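Citryl-spermidine/3,4-dihydroxybenzoyl-citryl-spermidine:spermidine ligase (Bacillus anthracis, PDB 3TO3) catalyses the ATP-dependent condensation of spermidine with citryl-spermidine intermediates in the biosynthesis of the siderophore petrobactin. Local coordinates at residues 66-71 with 85-90; 23-28 with 94-99; 189-194 with 272-277; 347-352 with 367-372. One frame throughout, in Å; residues are numbered along the deposited sequence.

Contact 1: residues 66-71 with 85-90; sequences VTYECY and SLIVRV
Arg89 leaves its strand with CG trans to the backbone N (chi1 -177°) and stays extended as far as NE, while the ring of Tyr68 hangs beside its own backbone N; the two chains therefore run past each other on one face of the sheet. Tyr68 CE1 lies 3.5 Å from Arg89 CB, and the phenol oxygen meets the edge of the guanidinium in its plane, the two flat groups standing 71° apart. Val66 CG2 sits centrally over one guanidinium face, 3.5 Å above it. Thr67–Val90 and Glu69–Val88 are antiparallel hydrogen-bonded pairs; Val90 N reaches Thr67 O at 2.6 Å. Past the paired residues, Ser85 OG accepts Tyr71 N at 2.9 Å in an almost straight bond (176°), so a side chain continues the strand pairing. Tyr68 OH and Arg89 NE both bind Glu106 of helix 100-110, whose Phe103 meets the Tyr68 ring edge-to-face, while strand 52-59 pairs with the other edge of strand 65-74.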
loop_
_atom_site.group_PDB
_atom_site.type_symbol
_atom_site.label_atom_id
_atom_site.label_comp_id
_atom_site.label_asym_id
_atom_site.label_seq_id
_atom_site.Cartn_x
_atom_site.Cartn_y
_atom_site.Cartn_z
ATOM N N VAL B 66 -23.236 -23.529 6.829
ATOM C CA VAL B 66 -22.026 -24.286 7.052
ATOM C C VAL B 66 -21.752 -24.164 8.542
ATOM O O VAL B 66 -22.233 -23.238 9.183
ATOM C CB VAL B 66 -20.874 -23.692 6.226
ATOM C CG1 VAL B 66 -20.336 -22.441 6.892
ATOM C CG2 VAL B 66 -19.780 -24.693 6.057
ATOM N N THR B 67 -20.991 -25.097 9.099
ATOM C CA THR B 67 -20.641 -25.066 10.516
ATOM C C THR B 67 -19.146 -25.316 10.690
ATOM O O THR B 67 -18.591 -26.214 10.060
ATOM C CB THR B 67 -21.471 -26.099 11.320
ATOM O OG1 THR B 67 -22.743 -25.534 11.632
ATOM C CG2 THR B 67 -20.801 -26.456 12.626
ATOM N N TYR B 68 -18.501 -24.518 11.545
ATOM C CA TYR B 68 -17.126 -24.783 11.973
ATOM C C TYR B 68 -17.083 -25.356 13.381
ATOM O O TYR B 68 -17.727 -24.832 14.279
ATOM C CB TYR B 68 -16.283 -23.522 11.890
ATOM C CG TYR B 68 -16.104 -23.044 10.480
ATOM C CD1 TYR B 68 -15.057 -23.508 9.718
ATOM C CD2 TYR B 68 -17.006 -22.158 9.893
ATOM C CE1 TYR B 68 -14.884 -23.102 8.437
ATOM C CE2 TYR B 68 -16.841 -21.737 8.582
ATOM C CZ TYR B 68 -15.755 -22.212 7.871
ATOM O OH TYR B 68 -15.509 -21.844 6.579
ATOM N N GLU B 69 -16.319 -26.430 13.566
ATOM C CA GLU B 69 -16.313 -27.169 14.823
ATOM C C GLU B 69 -14.927 -27.235 15.405
ATOM O O GLU B 69 -13.961 -27.448 14.686
ATOM C CB GLU B 69 -16.759 -28.613 14.615
ATOM C CG GLU B 69 -18.241 -28.810 14.447
ATOM C CD GLU B 69 -18.639 -30.289 14.347
ATOM O OE1 GLU B 69 -17.757 -31.180 14.494
ATOM O OE2 GLU B 69 -19.841 -30.552 14.116
ATOM N N CYS B 70 -14.836 -27.076 16.712
ATOM C CA CYS B 70 -13.593 -27.342 17.403
ATOM C C CYS B 70 -13.823 -27.563 18.883
ATOM O O CYS B 70 -14.843 -27.144 19.419
ATOM C CB CYS B 70 -12.604 -26.202 17.182
ATOM S SG CYS B 70 -13.211 -24.619 17.639
ATOM N N TYR B 71 -12.862 -28.224 19.527
ATOM C CA TYR B 71 -12.885 -28.462 20.953
ATOM C C TYR B 71 -11.964 -27.459 21.668
ATOM O O TYR B 71 -10.897 -27.112 21.169
ATOM C CB TYR B 71 -12.436 -29.893 21.258
ATOM C CG TYR B 71 -13.510 -30.954 21.034
ATOM C CD1 TYR B 71 -13.554 -31.703 19.856
ATOM C CD2 TYR B 71 -14.472 -31.210 22.000
ATOM C CE1 TYR B 71 -14.537 -32.682 19.651
ATOM C CE2 TYR B 71 -15.456 -32.188 21.810
ATOM C CZ TYR B 71 -15.488 -32.914 20.629
ATOM O OH TYR B 71 -16.457 -33.904 20.445
ATOM N N SER B 85 -8.121 -28.139 19.383
ATOM C CA SER B 85 -8.246 -29.078 18.268
ATOM C C SER B 85 -8.283 -28.287 16.994
ATOM O O SER B 85 -8.629 -27.121 17.026
ATOM C CB SER B 85 -9.523 -29.923 18.385
ATOM O OG SER B 85 -10.656 -29.235 17.855
ATOM N N LEU B 86 -7.994 -28.933 15.873
ATOM C CA LEU B 86 -8.063 -28.271 14.579
ATOM C C LEU B 86 -9.469 -27.710 14.320
ATOM O O LEU B 86 -10.468 -28.208 14.838
ATOM C CB LEU B 86 -7.737 -29.278 13.475
ATOM C CG LEU B 86 -6.307 -29.834 13.403
ATOM C CD1 LEU B 86 -6.197 -30.802 12.207
ATOM C CD2 LEU B 86 -5.304 -28.706 13.266
ATOM N N ILE B 87 -9.544 -26.652 13.523
ATOM C CA ILE B 87 -10.822 -26.091 13.170
ATOM C C ILE B 87 -11.345 -26.673 11.867
ATOM O O ILE B 87 -10.726 -26.525 10.803
ATOM C CB ILE B 87 -10.741 -24.565 13.143
ATOM C CG1 ILE B 87 -10.541 -24.061 14.587
ATOM C CG2 ILE B 87 -12.000 -23.969 12.510
ATOM C CD1 ILE B 87 -9.534 -23.047 14.700
ATOM N N VAL B 88 -12.486 -27.354 11.980
ATOM C CA VAL B 88 -13.047 -28.169 10.909
ATOM C C VAL B 88 -14.314 -27.553 10.337
ATOM O O VAL B 88 -15.219 -27.128 11.082
ATOM C CB VAL B 88 -13.408 -29.573 11.429
ATOM C CG1 VAL B 88 -13.977 -30.412 10.319
ATOM C CG2 VAL B 88 -12.176 -30.231 12.016
ATOM N N ARG B 89 -14.375 -27.503 9.011
ATOM C CA ARG B 89 -15.556 -27.015 8.325
ATOM C C ARG B 89 -16.503 -28.166 7.999
ATOM O O ARG B 89 -16.141 -29.104 7.289
ATOM C CB ARG B 89 -15.156 -26.303 7.040
ATOM C CG ARG B 89 -16.321 -25.681 6.254
ATOM C CD ARG B 89 -15.766 -25.013 5.027
ATOM N NE ARG B 89 -16.724 -24.228 4.260
ATOM C CZ ARG B 89 -17.496 -24.720 3.297
ATOM N NH1 ARG B 89 -17.467 -26.023 3.005
ATOM N NH2 ARG B 89 -18.308 -23.909 2.631
ATOM N N VAL B 90 -17.725 -28.091 8.510
ATOM C CA VAL B 90 -18.714 -29.137 8.267
ATOM C C VAL B 90 -19.871 -28.686 7.383
ATOM O O VAL B 90 -20.654 -27.807 7.763
ATOM C CB VAL B 90 -19.310 -29.625 9.571
ATOM C CG1 VAL B 90 -20.216 -30.824 9.313
ATOM C CG2 VAL B 90 -18.184 -29.964 10.529
#

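Contact 2: residues 23-28 with 94-99; sequences VRRRVL and KQEIQS
A salt-bridge network of two successive helical arginines and one strand glutamate, Arg24, Arg25 and Glu96, joins helix 18-37 to the end strand of the N-terminal antiparallel sheet. Arg25 grips the carboxylate side-on: NE donates to Glu96 OE1 at 2.7 Å in a nearly straight bond, NH2 to Glu96 OE2 at 2.9 Å, both on the syn side, with guanidinium and carboxylate 29° from coplanar. Arg24 comes in quite differently. Its NH2 reaches Glu96 OE1 at 2.8 Å from above the carboxylate plane, on the face opposite to Arg25 NE, and its guanidinium stands 89° to the carboxylate. A turn at chi3 (66°) in Arg24 brings this group against the backbone of the other segment, with Ile97 O and Gln98 CA over one guanidinium face, both offset toward its rim. Two positive groups thus share OE1, which would be expected to favour the ionised form of Glu96. One turn further along the helix, Leu28 CD1 packs on Ile97 CG2 at 3.4 Å, and Phe103 of helix 100-110 also touches Ile97. Water 1 donates to both Glu96 OE1 and Ile97 O, at 2.9 Å and 2.8 Å.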
loop_
_atom_site.group_PDB
_atom_site.type_symbol
_atom_site.label_atom_id
_atom_site.label_comp_id
_atom_site.label_asym_id
_atom_site.label_seq_id
_atom_site.Cartn_x
_atom_site.Cartn_y
_atom_site.Cartn_z
ATOM N N VAL B 23 1.868 -22.785 10.944
ATOM C CA VAL B 23 1.606 -21.356 11.149
ATOM C C VAL B 23 0.169 -21.063 10.846
ATOM O O VAL B 23 -0.492 -20.337 11.573
ATOM C CB VAL B 23 2.572 -20.447 10.367
ATOM C CG1 VAL B 23 2.086 -18.964 10.321
ATOM C CG2 VAL B 23 3.947 -20.520 11.019
ATOM N N ARG B 24 -0.331 -21.666 9.782
ATOM C CA ARG B 24 -1.732 -21.475 9.421
ATOM C C ARG B 24 -2.612 -21.926 10.585
ATOM O O ARG B 24 -3.560 -21.239 10.987
ATOM C CB ARG B 24 -2.090 -22.276 8.174
ATOM C CG ARG B 24 -3.467 -21.978 7.633
ATOM C CD ARG B 24 -3.842 -23.028 6.632
ATOM N NE ARG B 24 -3.999 -24.330 7.272
ATOM C CZ ARG B 24 -3.934 -25.479 6.610
ATOM N NH1 ARG B 24 -3.699 -25.483 5.295
ATOM N NH2 ARG B 24 -4.087 -26.617 7.260
ATOM N N ARG B 25 -2.275 -23.087 11.131
ATOM C CA ARG B 25 -3.055 -23.645 12.202
ATOM C C ARG B 25 -3.002 -22.727 13.423
ATOM O O ARG B 25 -4.022 -22.490 14.069
ATOM C CB ARG B 25 -2.564 -25.057 12.547
ATOM C CG ARG B 25 -3.126 -26.084 11.599
ATOM C CD ARG B 25 -2.348 -27.352 11.676
ATOM N NE ARG B 25 -2.957 -28.394 10.863
ATOM C CZ ARG B 25 -2.510 -29.641 10.811
ATOM N NH1 ARG B 25 -1.476 -29.985 11.569
ATOM N NH2 ARG B 25 -3.103 -30.545 10.025
ATOM N N ARG B 26 -1.812 -22.219 13.731
ATOM C CA ARG B 26 -1.648 -21.345 14.877
ATOM C C ARG B 26 -2.473 -20.056 14.704
ATOM O O ARG B 26 -3.169 -19.620 15.633
ATOM C CB ARG B 26 -0.180 -21.015 15.115
ATOM C CG ARG B 26 0.030 -19.960 16.197
ATOM C CD ARG B 26 1.450 -19.415 16.244
ATOM N NE ARG B 26 1.451 -18.218 17.072
ATOM C CZ ARG B 26 2.493 -17.421 17.289
ATOM N NH1 ARG B 26 3.692 -17.693 16.753
ATOM N NH2 ARG B 26 2.340 -16.346 18.072
ATOM N N VAL B 27 -2.414 -19.468 13.513
ATOM C CA VAL B 27 -3.088 -18.208 13.273
ATOM C C VAL B 27 -4.594 -18.383 13.327
ATOM O O VAL B 27 -5.295 -17.538 13.857
ATOM C CB VAL B 27 -2.644 -17.559 11.938
ATOM C CG1 VAL B 27 -3.588 -16.439 11.550
ATOM C CG2 VAL B 27 -1.200 -17.025 12.049
ATOM N N LEU B 28 -5.095 -19.497 12.799
ATOM C CA LEU B 28 -6.501 -19.807 12.958
ATOM C C LEU B 28 -6.874 -19.987 14.437
ATOM O O LEU B 28 -7.907 -19.498 14.887
ATOM C CB LEU B 28 -6.873 -21.059 12.173
ATOM C CG LEU B 28 -7.170 -20.818 10.706
ATOM C CD1 LEU B 28 -7.335 -22.164 10.013
ATOM C CD2 LEU B 28 -8.449 -20.023 10.636
ATOM N N LYS B 94 -16.492 -33.383 6.305
ATOM C CA LYS B 94 -15.758 -32.631 7.287
ATOM C C LYS B 94 -14.361 -32.401 6.719
ATOM O O LYS B 94 -13.760 -33.312 6.151
ATOM C CB LYS B 94 -15.688 -33.425 8.581
ATOM C CG LYS B 94 -16.996 -33.495 9.321
ATOM C CD LYS B 94 -16.800 -34.103 10.713
ATOM C CE LYS B 94 -17.858 -33.594 11.710
ATOM N NZ LYS B 94 -17.705 -34.160 13.094
ATOM N N GLN B 95 -13.865 -31.177 6.814
ATOM C CA GLN B 95 -12.502 -30.904 6.399
ATOM C C GLN B 95 -11.864 -29.787 7.222
ATOM O O GLN B 95 -12.489 -28.767 7.512
ATOM C CB GLN B 95 -12.453 -30.564 4.907
ATOM C CG GLN B 95 -11.037 -30.355 4.369
ATOM C CD GLN B 95 -11.006 -29.993 2.887
ATOM O OE1 GLN B 95 -12.050 -29.922 2.227
ATOM N NE2 GLN B 95 -9.802 -29.757 2.358
ATOM N N GLU B 96 -10.603 -29.968 7.572
ATOM C CA GLU B 96 -9.874 -28.929 8.262
ATOM C C GLU B 96 -9.866 -27.708 7.356
ATOM O O GLU B 96 -9.621 -27.826 6.150
ATOM C CB GLU B 96 -8.444 -29.380 8.516
ATOM C CG GLU B 96 -7.514 -28.259 9.015
ATOM C CD GLU B 96 -6.045 -28.702 9.144
ATOM O OE1 GLU B 96 -5.247 -27.816 9.516
ATOM O OE2 GLU B 96 -5.692 -29.899 8.874
ATOM N N ILE B 97 -10.111 -26.532 7.924
ATOM C CA ILE B 97 -10.175 -25.326 7.107
ATOM C C ILE B 97 -8.796 -24.913 6.574
ATOM O O ILE B 97 -7.825 -24.895 7.315
ATOM C CB ILE B 97 -10.864 -24.166 7.837
ATOM C CG1 ILE B 97 -10.924 -22.947 6.916
ATOM C CG2 ILE B 97 -10.156 -23.843 9.096
ATOM C CD1 ILE B 97 -11.665 -23.237 5.552
ATOM N N GLN B 98 -8.699 -24.729 5.260
ATOM C CA GLN B 98 -7.475 -24.259 4.604
ATOM C C GLN B 98 -7.360 -22.765 4.289
ATOM O O GLN B 98 -6.276 -22.265 3.967
ATOM C CB GLN B 98 -7.312 -25.004 3.296
ATOM C CG GLN B 98 -7.843 -26.395 3.347
ATOM C CD GLN B 98 -6.771 -27.374 3.026
ATOM O OE1 GLN B 98 -6.805 -28.014 1.971
ATOM N NE2 GLN B 98 -5.773 -27.474 3.913
ATOM N N SER B 99 -8.461 -22.047 4.398
ATOM C CA SER B 99 -8.475 -20.676 3.943
ATOM C C SER B 99 -8.999 -19.775 5.038
ATOM O O SER B 99 -10.205 -19.769 5.309
ATOM C CB SER B 99 -9.407 -20.564 2.730
ATOM O OG SER B 99 -9.539 -19.210 2.353
HETATM O O HOH W 1 -5.897 -24.981 9.325
HETATM O O HOH W 2 -3.683 -23.281 3.089
HETATM O O HOH W 3 -4.261 -29.369 5.843
#

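Contact 3: residues 189-194 with 272-277; sequences IKLIWI and GESADD
Ser274 OG is held by two backbone groups: it accepts Leu191 N at 2.9 Å, with an N-H...O angle of 144°, and donates to Asp276 O at 3.0 Å in the plane of that carbonyl. The serine hydroxyl lies between its own backbone N and carbonyl carbon (chi1 50°), the position from which it can face segment 189-194 and the backbone of Asp276 together. Ser274 N in turn donates to Leu191 O at 2.8 Å, so Leu191 is gripped through both its backbone N and its carbonyl. Further along, Trp193 N meets Gly272 O at 2.6 Å, nearly end-on to the carbonyl. The Trp193–Gly272 pair belongs to a three-stranded antiparallel sheet in which 192-197 is the central strand, between 241-246 and 268-273; Trp193 and Leu191 both reach Pro245 of the former. Lys190 bends at chi2 and chi3 and lays its chain along residues 274-277. Its NZ makes a salt bridge with Asp277 OD1 at 3.1 Å, approaching from above the carboxylate plane, and a further bond to Ala275 O at 3.0 Å. Ile192 CD1 rests on Glu273 CG at 4.1 Å, and Met4 of the second subunit packs against both residues.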
loop_
_atom_site.group_PDB
_atom_site.type_symbol
_atom_site.label_atom_id
_atom_site.label_comp_id
_atom_site.label_asym_id
_atom_site.label_seq_id
_atom_site.Cartn_x
_atom_site.Cartn_y
_atom_site.Cartn_z
ATOM N N ILE B 189 22.565 -3.459 9.810
ATOM C CA ILE B 189 22.191 -2.364 8.918
ATOM C C ILE B 189 22.751 -1.036 9.414
ATOM O O ILE B 189 23.104 -0.893 10.588
ATOM C CB ILE B 189 20.663 -2.264 8.734
ATOM C CG1 ILE B 189 20.031 -1.430 9.843
ATOM C CG2 ILE B 189 20.037 -3.653 8.727
ATOM C CD1 ILE B 189 18.607 -1.856 10.193
ATOM N N LYS B 190 22.839 -0.079 8.501
ATOM C CA LYS B 190 23.396 1.234 8.783
ATOM C C LYS B 190 22.248 2.180 8.878
ATOM O O LYS B 190 21.331 2.098 8.080
ATOM C CB LYS B 190 24.235 1.733 7.617
ATOM C CG LYS B 190 25.354 0.856 7.231
ATOM C CD LYS B 190 26.364 0.823 8.309
ATOM C CE LYS B 190 27.736 0.645 7.709
ATOM N NZ LYS B 190 28.695 0.464 8.817
ATOM N N LEU B 191 22.312 3.112 9.815
ATOM C CA LEU B 191 21.344 4.182 9.845
ATOM C C LEU B 191 21.752 5.160 8.772
ATOM O O LEU B 191 22.938 5.282 8.456
ATOM C CB LEU B 191 21.320 4.847 11.209
ATOM C CG LEU B 191 20.937 3.871 12.316
ATOM C CD1 LEU B 191 20.926 4.579 13.634
ATOM C CD2 LEU B 191 19.592 3.373 12.006
ATOM N N ILE B 192 20.757 5.804 8.171
ATOM C CA ILE B 192 20.989 6.936 7.295
ATOM C C ILE B 192 20.943 8.216 8.139
ATOM O O ILE B 192 19.999 8.419 8.890
ATOM C CB ILE B 192 19.888 7.009 6.203
ATOM C CG1 ILE B 192 19.869 5.717 5.353
ATOM C CG2 ILE B 192 20.030 8.300 5.391
ATOM C CD1 ILE B 192 21.225 5.268 4.793
ATOM N N TRP B 193 21.960 9.061 8.033
ATOM C CA TRP B 193 21.942 10.370 8.692
ATOM C C TRP B 193 21.450 11.441 7.753
ATOM O O TRP B 193 21.953 11.557 6.631
ATOM C CB TRP B 193 23.349 10.765 9.164
ATOM C CG TRP B 193 23.730 10.118 10.445
ATOM C CD1 TRP B 193 24.560 9.062 10.600
ATOM C CD2 TRP B 193 23.234 10.438 11.751
ATOM N NE1 TRP B 193 24.631 8.711 11.915
ATOM C CE2 TRP B 193 23.826 9.543 12.647
ATOM C CE3 TRP B 193 22.363 11.416 12.247
ATOM C CZ2 TRP B 193 23.581 9.584 14.029
ATOM C CZ3 TRP B 193 22.121 11.462 13.592
ATOM C CH2 TRP B 193 22.731 10.545 14.480
ATOM N N ILE B 194 20.474 12.233 8.202
ATOM C CA ILE B 194 20.047 13.392 7.429
ATOM C C ILE B 194 20.169 14.663 8.268
ATOM O O ILE B 194 20.097 14.625 9.489
ATOM C CB ILE B 194 18.546 13.293 6.918
ATOM C CG1 ILE B 194 17.567 13.429 8.087
ATOM C CG2 ILE B 194 18.294 12.025 6.114
ATOM C CD1 ILE B 194 16.138 13.517 7.702
ATOM N N GLY B 272 24.737 10.711 5.004
ATOM C CA GLY B 272 25.356 9.416 4.735
ATOM C C GLY B 272 24.973 8.341 5.738
ATOM O O GLY B 272 23.936 8.432 6.392
ATOM N N GLU B 273 25.828 7.337 5.891
ATOM C CA GLU B 273 25.501 6.162 6.695
ATOM C C GLU B 273 26.213 6.194 8.029
ATOM O O GLU B 273 27.279 6.787 8.132
ATOM C CB GLU B 273 25.857 4.892 5.925
ATOM C CG GLU B 273 25.315 4.936 4.501
ATOM C CD GLU B 273 25.515 3.656 3.727
ATOM O OE1 GLU B 273 26.539 3.540 3.018
ATOM O OE2 GLU B 273 24.629 2.783 3.807
ATOM N N SER B 274 25.613 5.607 9.065
ATOM C CA SER B 274 26.305 5.559 10.349
ATOM C C SER B 274 27.588 4.742 10.245
ATOM O O SER B 274 27.701 3.876 9.382
ATOM C CB SER B 274 25.397 5.003 11.443
ATOM O OG SER B 274 24.797 3.801 11.037
ATOM N N ALA B 275 28.569 5.038 11.099
ATOM C CA ALA B 275 29.790 4.236 11.146
ATOM C C ALA B 275 29.459 2.856 11.705
ATOM O O ALA B 275 29.937 1.844 11.215
ATOM C CB ALA B 275 30.894 4.923 12.047
ATOM N N ASP B 276 28.652 2.832 12.760
ATOM C CA ASP B 276 28.293 1.581 13.423
ATOM C C ASP B 276 27.186 0.802 12.691
ATOM O O ASP B 276 26.357 1.374 11.967
ATOM C CB ASP B 276 27.902 1.839 14.896
ATOM C CG ASP B 276 29.077 2.405 15.734
ATOM O OD1 ASP B 276 30.236 2.402 15.251
ATOM O OD2 ASP B 276 28.846 2.841 16.884
ATOM N N ASP B 277 27.191 -0.504 12.903
ATOM C CA ASP B 277 26.140 -1.390 12.432
ATOM C C ASP B 277 25.063 -1.540 13.511
ATOM O O ASP B 277 25.346 -1.540 14.705
ATOM C CB ASP B 277 26.725 -2.762 12.116
ATOM C CG ASP B 277 27.563 -2.754 10.860
ATOM O OD1 ASP B 277 27.218 -2.016 9.921
ATOM O OD2 ASP B 277 28.576 -3.470 10.811
HETATM O O HOH W 4 27.720 7.547 12.552
#

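Contact 4: residues 347-352 with 367-372; sequences LKEFSS and GCIWRE
The Phe350 ring has Trp370 CB over one face and Glu372 N at its edge, in plane. Trp370, in turn, receives the backbone of Ser351 at the edge of its indole and carries Cys368 SG over one face, 3.7 Å above the plane and toward the rim. Phe350 points its ring between its own backbone N and carbonyl carbon (chi1 62°), and this turns it onto the neighbouring strand, where CZ is 4.1 Å from Trp370 CB. Glu372 OE1 takes Lys348 N at 3.0 Å from above the carboxylate plane, while Glu372 N donates to Lys348 O, also at 3.0 Å; Tyr377 OH is a second partner of that carboxylate. The side chains of Glu349 and Arg371 run side by side, with Glu349 OE2 3.0 Å from Arg371 NH1 in a salt bridge, the carboxylate and guanidinium planes 59° apart. Water 5 joins Arg371 NH1 to Leu347 O. The same NH1 bridges to Asp459, a magnesium ligand, and Glu349 OE2 also accepts Phe460 N, so Glu349 probably helps to position this arginine. Strands 345-355 and 367-371 form a beta hairpin in a mixed sheet that also takes in strands 443-448 and 451-457, and Arg371 puts its side chain about 4 Å from the bound ATP, at the nucleotide site of the ligase.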
loop_
_atom_site.group_PDB
_atom_site.type_symbol
_atom_site.label_atom_id
_atom_site.label_comp_id
_atom_site.label_asym_id
_atom_site.label_seq_id
_atom_site.Cartn_x
_atom_site.Cartn_y
_atom_site.Cartn_z
ATOM N N LEU B 347 15.009 2.022 31.520
ATOM C CA LEU B 347 15.934 2.395 30.446
ATOM C C LEU B 347 15.430 3.748 29.936
ATOM O O LEU B 347 14.340 3.855 29.352
ATOM C CB LEU B 347 15.916 1.361 29.317
ATOM C CG LEU B 347 16.275 -0.055 29.743
ATOM C CD1 LEU B 347 16.102 -1.009 28.593
ATOM C CD2 LEU B 347 17.734 -0.092 30.298
ATOM N N LYS B 348 16.248 4.776 30.117
ATOM C CA LYS B 348 15.763 6.125 29.934
ATOM C C LYS B 348 15.734 6.441 28.449
ATOM O O LYS B 348 16.697 6.129 27.742
ATOM C CB LYS B 348 16.636 7.135 30.685
ATOM C CG LYS B 348 16.567 7.041 32.212
ATOM C CD LYS B 348 17.425 8.154 32.864
ATOM C CE LYS B 348 17.895 7.803 34.301
ATOM N NZ LYS B 348 19.078 6.872 34.406
ATOM N N GLU B 349 14.652 7.072 27.986
ATOM C CA GLU B 349 14.648 7.580 26.638
ATOM C C GLU B 349 15.163 8.990 26.880
ATOM O O GLU B 349 14.399 9.899 27.163
ATOM C CB GLU B 349 13.164 7.582 26.174
ATOM C CG GLU B 349 12.627 6.123 25.915
ATOM C CD GLU B 349 11.113 5.904 26.064
ATOM O OE1 GLU B 349 10.296 6.846 26.117
ATOM O OE2 GLU B 349 10.715 4.738 26.131
ATOM N N PHE B 350 16.459 9.192 26.653
ATOM C CA PHE B 350 17.091 10.367 27.226
ATOM C C PHE B 350 17.267 11.498 26.217
ATOM O O PHE B 350 17.676 12.614 26.559
ATOM C CB PHE B 350 18.422 10.002 27.922
ATOM C CG PHE B 350 19.438 9.422 26.996
ATOM C CD1 PHE B 350 19.503 8.049 26.794
ATOM C CD2 PHE B 350 20.300 10.241 26.293
ATOM C CE1 PHE B 350 20.407 7.504 25.928
ATOM C CE2 PHE B 350 21.211 9.700 25.413
ATOM C CZ PHE B 350 21.270 8.318 25.232
ATOM N N SER B 351 16.937 11.213 24.972
ATOM C CA SER B 351 17.046 12.224 23.944
ATOM C C SER B 351 16.098 11.914 22.792
ATOM O O SER B 351 15.743 10.746 22.573
ATOM C CB SER B 351 18.484 12.283 23.478
ATOM O OG SER B 351 18.689 13.403 22.672
ATOM N N SER B 352 15.667 12.941 22.065
ATOM C CA SER B 352 14.756 12.702 20.951
ATOM C C SER B 352 14.831 13.860 19.995
ATOM O O SER B 352 15.232 14.920 20.381
ATOM C CB SER B 352 13.323 12.545 21.438
ATOM O OG SER B 352 12.839 13.796 21.855
ATOM N N GLY B 367 11.411 10.661 12.830
ATOM C CA GLY B 367 11.524 10.960 14.228
ATOM C C GLY B 367 12.464 9.962 14.815
ATOM O O GLY B 367 12.598 8.871 14.289
ATOM N N CYS B 368 13.092 10.322 15.924
ATOM C CA CYS B 368 14.017 9.440 16.585
ATOM C C CYS B 368 13.983 9.613 18.092
ATOM O O CYS B 368 13.983 10.735 18.588
ATOM C CB CYS B 368 15.429 9.708 16.049
ATOM S SG CYS B 368 16.732 8.747 16.871
ATOM N N ILE B 369 14.023 8.503 18.826
ATOM C CA ILE B 369 14.247 8.538 20.268
ATOM C C ILE B 369 15.416 7.632 20.631
ATOM O O ILE B 369 15.468 6.485 20.200
ATOM C CB ILE B 369 13.030 8.052 21.053
ATOM C CG1 ILE B 369 11.861 9.007 20.891
ATOM C CG2 ILE B 369 13.390 7.883 22.540
ATOM C CD1 ILE B 369 10.484 8.357 21.120
ATOM N N TRP B 370 16.355 8.135 21.424
ATOM C CA TRP B 370 17.499 7.325 21.854
ATOM C C TRP B 370 17.194 6.756 23.213
ATOM O O TRP B 370 16.571 7.417 24.022
ATOM C CB TRP B 370 18.771 8.143 21.933
ATOM C CG TRP B 370 19.430 8.436 20.643
ATOM C CD1 TRP B 370 20.380 7.682 20.041
ATOM C CD2 TRP B 370 19.238 9.589 19.793
ATOM N NE1 TRP B 370 20.808 8.281 18.882
ATOM C CE2 TRP B 370 20.108 9.446 18.691
ATOM C CE3 TRP B 370 18.415 10.722 19.856
ATOM C CZ2 TRP B 370 20.178 10.391 17.641
ATOM C CZ3 TRP B 370 18.493 11.666 18.818
ATOM C CH2 TRP B 370 19.368 11.482 17.721
ATOM N N ARG B 371 17.618 5.523 23.472
ATOM C CA ARG B 371 17.330 4.896 24.761
ATOM C C ARG B 371 18.571 4.204 25.344
ATOM O O ARG B 371 19.390 3.672 24.584
ATOM C CB ARG B 371 16.146 3.936 24.615
ATOM C CG ARG B 371 16.143 2.795 25.573
ATOM C CD ARG B 371 14.740 2.223 25.750
ATOM N NE ARG B 371 14.228 1.548 24.574
ATOM C CZ ARG B 371 12.960 1.622 24.169
ATOM N NH1 ARG B 371 12.082 2.349 24.835
ATOM N NH2 ARG B 371 12.568 0.965 23.092
ATOM N N GLU B 372 18.723 4.235 26.674
ATOM C CA GLU B 372 19.885 3.613 27.335
ATOM C C GLU B 372 19.964 2.127 27.014
ATOM O O GLU B 372 18.954 1.421 27.070
ATOM C CB GLU B 372 19.805 3.728 28.866
ATOM C CG GLU B 372 19.939 5.104 29.435
ATOM C CD GLU B 372 19.845 5.096 30.962
ATOM O OE1 GLU B 372 18.889 4.458 31.504
ATOM O OE2 GLU B 372 20.733 5.721 31.614
HETATM O O HOH W 5 12.334 2.997 27.655
#

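The four contacts form two groups. Contacts 1 and 2, with centres 9 Å apart, share the N-terminal sheet: strands 88-90 and 94-96 are neighbours, joined by probable hydrogen bonds from Arg89 N to Gln95 O (2.7 Å) and from Ile97 N to Ile87 O (2.9 Å). Contacts 3 and 4, centres 17 Å apart, meet where Trp193 CH2 packs against Trp370 CZ2 at 4.1 Å, within the IucA/IucC family region. Between the groups, centres are 42 to 51 Å apart. Contact 4 is the one beside ATP and magnesium, whereas in contact 3 the Ile189 side chain is about 13 Å from the nucleotide; contacts 1 and 2 lie away from the site.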